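Local coordinates for Glyoxalase/Bleomycin resistance protein (Bacillus cereus ATCC 14579, PDB 1XQA) that binds a magnesium ion and belongs to the glyoxalase/bleomycin resistance/dioxygenase superfamily, although its substrate and reaction are not known, at residues 18-23 / 84-89. Sequence-based numbering, arbitrary orientation.
Sequences REFLEK and DGFLVE
Phe20 turns one edge of its ring onto a face of Phe86, an edge-to-face pair with centroids 5.0 Å apart and planes at 60°. The touching edge is CD1–CE1 of Phe20, and Phe20 CE1 comes within 3.5 Å of Phe86 CZ, over the rim of that ring and not its centre. Two phenylalanines suit the place because flat, apolar rings can span the wide gap between the backbones, whose nearest CA atoms, in Phe20 and Phe86, are 10.9 Å apart. Phe20 reaches across because its CG is anti to the backbone N (chi1 -176°), which swings the ring out from helix 14-25. Leu81 and Pro104 each touch both rings, and Tyr24 meets the ring of Phe20, continuing the apolar cluster.

At the more exposed end, the extended chain of Lys23 brings NZ to 3.7 Å from Asp84 OD2, a long and somewhat uncertain salt bridge. The strongest polar partner of the carboxylate is Tyr24, whose OH is hydrogen-bonded to OD2; OD1 forms salt bridges with Lys76 and Arg80 of the second subunit.

Gly85, at positive phi, is the C-prime residue of a Schellman motif in which Phe86 N bonds to Leu81 O; a beta carbon here would jam against Asp84 O. This turn ends helix 71-83 and directs Phe86 toward helix 14-25. The contact thus packs helix 14-25 against the loop following helix 71-83, within the vicinal oxygen chelate fold.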
ATOM      1  N   ARG A  18       3.868  -7.452   5.705  1.00 20.41           N
ATOM      2  CA  ARG A  18       3.627  -5.999   5.820  1.00 20.49           C
ATOM      3  C   ARG A  18       3.249  -5.348   4.495  1.00 21.32           C
ATOM      4  O   ARG A  18       2.274  -4.594   4.403  1.00 20.89           O
ATOM      5  CB  ARG A  18       4.861  -5.314   6.389  1.00 20.54           C
ATOM      6  CG  ARG A  18       4.782  -3.793   6.415  1.00 18.64           C
ATOM      7  CD  ARG A  18       6.049  -3.211   6.957  1.00 20.25           C
ATOM      8  NE  ARG A  18       6.100  -1.769   6.737  1.00 20.64           N
ATOM      9  CZ  ARG A  18       7.148  -1.004   7.027  1.00 22.05           C
ATOM     10  NH1 ARG A  18       8.250  -1.534   7.574  1.00 22.03           N
ATOM     11  NH2 ARG A  18       7.089   0.300   6.797  1.00 21.15           N
ATOM     12  N   GLU A  19       4.031  -5.622   3.458  1.00 22.12           N
ATOM     13  CA  GLU A  19       3.838  -4.920   2.207  1.00 24.11           C
ATOM     14  C   GLU A  19       2.498  -5.321   1.554  1.00 22.86           C
ATOM     15  O   GLU A  19       1.826  -4.489   0.956  1.00 22.71           O
ATOM     16  CB  GLU A  19       5.066  -5.082   1.296  1.00 24.01           C
ATOM     17  CG  GLU A  19       5.035  -6.252   0.366  1.00 28.78           C
ATOM     18  CD  GLU A  19       6.377  -6.501  -0.328  1.00 28.90           C
ATOM     19  OE1 GLU A  19       6.594  -7.663  -0.758  1.00 33.70           O
ATOM     20  OE2 GLU A  19       7.202  -5.558  -0.418  1.00 32.90           O
ATOM     21  N   PHE A  20       2.111  -6.585   1.716  1.00 22.18           N
ATOM     22  CA  PHE A  20       0.817  -7.086   1.240  1.00 21.30           C
ATOM     23  C   PHE A  20      -0.338  -6.381   1.969  1.00 21.35           C
ATOM     24  O   PHE A  20      -1.298  -5.917   1.340  1.00 21.94           O
ATOM     25  CB  PHE A  20       0.728  -8.598   1.476  1.00 21.63           C
ATOM     26  CG  PHE A  20      -0.522  -9.229   0.929  1.00 19.41           C
ATOM     27  CD1 PHE A  20      -0.635  -9.487  -0.440  1.00 20.58           C
ATOM     28  CD2 PHE A  20      -1.581  -9.591   1.785  1.00 20.58           C
ATOM     29  CE1 PHE A  20      -1.780 -10.099  -0.955  1.00 18.78           C
ATOM     30  CE2 PHE A  20      -2.738 -10.204   1.271  1.00 22.04           C
ATOM     31  CZ  PHE A  20      -2.830 -10.453  -0.110  1.00 19.96           C
ATOM     32  N   LEU A  21      -0.219  -6.268   3.297  1.00 21.00           N
ATOM     33  CA  LEU A  21      -1.268  -5.627   4.105  1.00 21.26           C
ATOM     34  C   LEU A  21      -1.388  -4.135   3.802  1.00 21.66           C
ATOM     35  O   LEU A  21      -2.500  -3.579   3.780  1.00 22.11           O
ATOM     36  CB  LEU A  21      -1.036  -5.886   5.598  1.00 20.50           C
ATOM     37  CG  LEU A  21      -1.274  -7.325   6.043  1.00 21.57           C
ATOM     38  CD1 LEU A  21      -0.619  -7.550   7.420  1.00 20.83           C
ATOM     39  CD2 LEU A  21      -2.776  -7.702   6.039  1.00 21.98           C
ATOM     40  N   GLU A  22      -0.250  -3.496   3.542  1.00 22.08           N
ATOM     41  CA  GLU A  22      -0.243  -2.094   3.103  1.00 22.79           C
ATOM     42  C   GLU A  22      -0.903  -1.907   1.755  1.00 23.03           C
ATOM     43  O   GLU A  22      -1.783  -1.066   1.607  1.00 23.50           O
ATOM     44  CB  GLU A  22       1.178  -1.540   3.065  1.00 23.47           C
ATOM     45  CG  GLU A  22       1.738  -1.371   4.462  1.00 22.57           C
ATOM     46  CD  GLU A  22       3.231  -1.130   4.492  1.00 25.28           C
ATOM     47  OE1 GLU A  22       3.907  -1.316   3.459  1.00 26.11           O
ATOM     48  OE2 GLU A  22       3.729  -0.786   5.575  1.00 25.51           O
ATOM     49  N   LYS A  23      -0.493  -2.707   0.778  1.00 22.93           N
ATOM     50  CA  LYS A  23      -0.985  -2.550  -0.583  1.00 22.76           C
ATOM     51  C   LYS A  23      -2.477  -2.835  -0.727  1.00 23.26           C
ATOM     52  O   LYS A  23      -3.217  -2.021  -1.300  1.00 22.62           O
ATOM     53  CB  LYS A  23      -0.198  -3.454  -1.530  1.00 23.20           C
ATOM     54  CG  LYS A  23      -0.531  -3.191  -3.005  1.00 24.40           C
ATOM     55  CD  LYS A  23       0.384  -3.941  -3.914  1.00 27.25           C
ATOM     56  CE  LYS A  23      -0.008  -3.676  -5.351  1.00 29.20           C
ATOM     57  NZ  LYS A  23       1.031  -4.176  -6.311  1.00 30.86           N
ATOM     58  N   ASP A  84      -2.747  -9.266 -10.008  1.00 22.74           N
ATOM     59  CA  ASP A  84      -1.419  -9.126  -9.443  1.00 23.34           C
ATOM     60  C   ASP A  84      -0.775 -10.479  -9.126  1.00 24.39           C
ATOM     61  O   ASP A  84       0.305 -10.535  -8.538  1.00 24.45           O
ATOM     62  CB  ASP A  84      -1.458  -8.233  -8.202  1.00 23.32           C
ATOM     63  CG  ASP A  84      -1.794  -6.787  -8.523  1.00 22.41           C
ATOM     64  OD1 ASP A  84      -1.891  -6.417  -9.728  1.00 22.63           O
ATOM     65  OD2 ASP A  84      -1.963  -6.008  -7.559  1.00 21.45           O
ATOM     66  N   GLY A  85      -1.436 -11.566  -9.519  1.00 25.22           N
ATOM     67  CA  GLY A  85      -0.809 -12.889  -9.475  1.00 26.51           C
ATOM     68  C   GLY A  85      -1.113 -13.737  -8.263  1.00 27.12           C
ATOM     69  O   GLY A  85      -0.480 -14.780  -8.063  1.00 27.80           O
ATOM     70  N   PHE A  86      -2.069 -13.297  -7.445  1.00 27.51           N
ATOM     71  CA  PHE A  86      -2.536 -14.105  -6.329  1.00 28.16           C
ATOM     72  C   PHE A  86      -3.685 -15.001  -6.785  1.00 29.24           C
ATOM     73  O   PHE A  86      -4.528 -14.613  -7.593  1.00 30.33           O
ATOM     74  CB  PHE A  86      -2.930 -13.243  -5.130  1.00 27.05           C
ATOM     75  CG  PHE A  86      -1.787 -12.442  -4.568  1.00 25.74           C
ATOM     76  CD1 PHE A  86      -0.959 -12.978  -3.589  1.00 25.75           C
ATOM     77  CD2 PHE A  86      -1.513 -11.178  -5.050  1.00 24.90           C
ATOM     78  CE1 PHE A  86       0.132 -12.243  -3.080  1.00 25.26           C
ATOM     79  CE2 PHE A  86      -0.441 -10.427  -4.556  1.00 24.52           C
ATOM     80  CZ  PHE A  86       0.385 -10.964  -3.566  1.00 25.05           C
ATOM     81  N   LEU A  87      -3.704 -16.209  -6.251  1.00 30.80           N
ATOM     82  CA  LEU A  87      -4.691 -17.194  -6.654  1.00 31.33           C
ATOM     83  C   LEU A  87      -5.966 -17.028  -5.827  1.00 31.22           C
ATOM     84  O   LEU A  87      -6.033 -17.341  -4.637  1.00 31.98           O
ATOM     85  CB  LEU A  87      -4.093 -18.602  -6.586  1.00 32.01           C
ATOM     86  CG  LEU A  87      -2.699 -18.778  -7.214  1.00 33.57           C
ATOM     87  CD1 LEU A  87      -2.254 -20.239  -7.122  1.00 36.74           C
ATOM     88  CD2 LEU A  87      -2.597 -18.286  -8.673  1.00 35.59           C
ATOM     89  N   VAL A  88      -6.972 -16.449  -6.453  1.00 30.46           N
ATOM     90  CA  VAL A  88      -8.226 -16.227  -5.768  1.00 30.06           C
ATOM     91  C   VAL A  88      -9.320 -16.722  -6.681  1.00 30.37           C
ATOM     92  O   VAL A  88      -9.176 -16.675  -7.910  1.00 29.98           O
ATOM     93  CB  VAL A  88      -8.449 -14.725  -5.417  1.00 30.04           C
ATOM     94  CG1 VAL A  88      -7.500 -14.278  -4.302  1.00 29.57           C
ATOM     95  CG2 VAL A  88      -8.278 -13.840  -6.644  1.00 29.58           C
ATOM     96  N   GLU A  89     -10.389 -17.232  -6.082  1.00 30.18           N
ATOM     97  CA  GLU A  89     -11.587 -17.542  -6.838  1.00 31.02           C
ATOM     98  C   GLU A  89     -12.545 -16.359  -6.680  1.00 29.90           C
ATOM     99  O   GLU A  89     -12.331 -15.509  -5.803  1.00 29.73           O
ATOM    100  CB  GLU A  89     -12.197 -18.889  -6.402  1.00 31.14           C
ATOM    101  CG  GLU A  89     -12.707 -18.983  -4.971  1.00 33.51           C
ATOM    102  CD  GLU A  89     -13.433 -20.308  -4.673  1.00 33.46           C
ATOM    103  OE1 GLU A  89     -14.683 -20.294  -4.556  1.00 35.73           O
ATOM    104  OE2 GLU A  89     -12.755 -21.360  -4.560  1.00 37.12           O
TER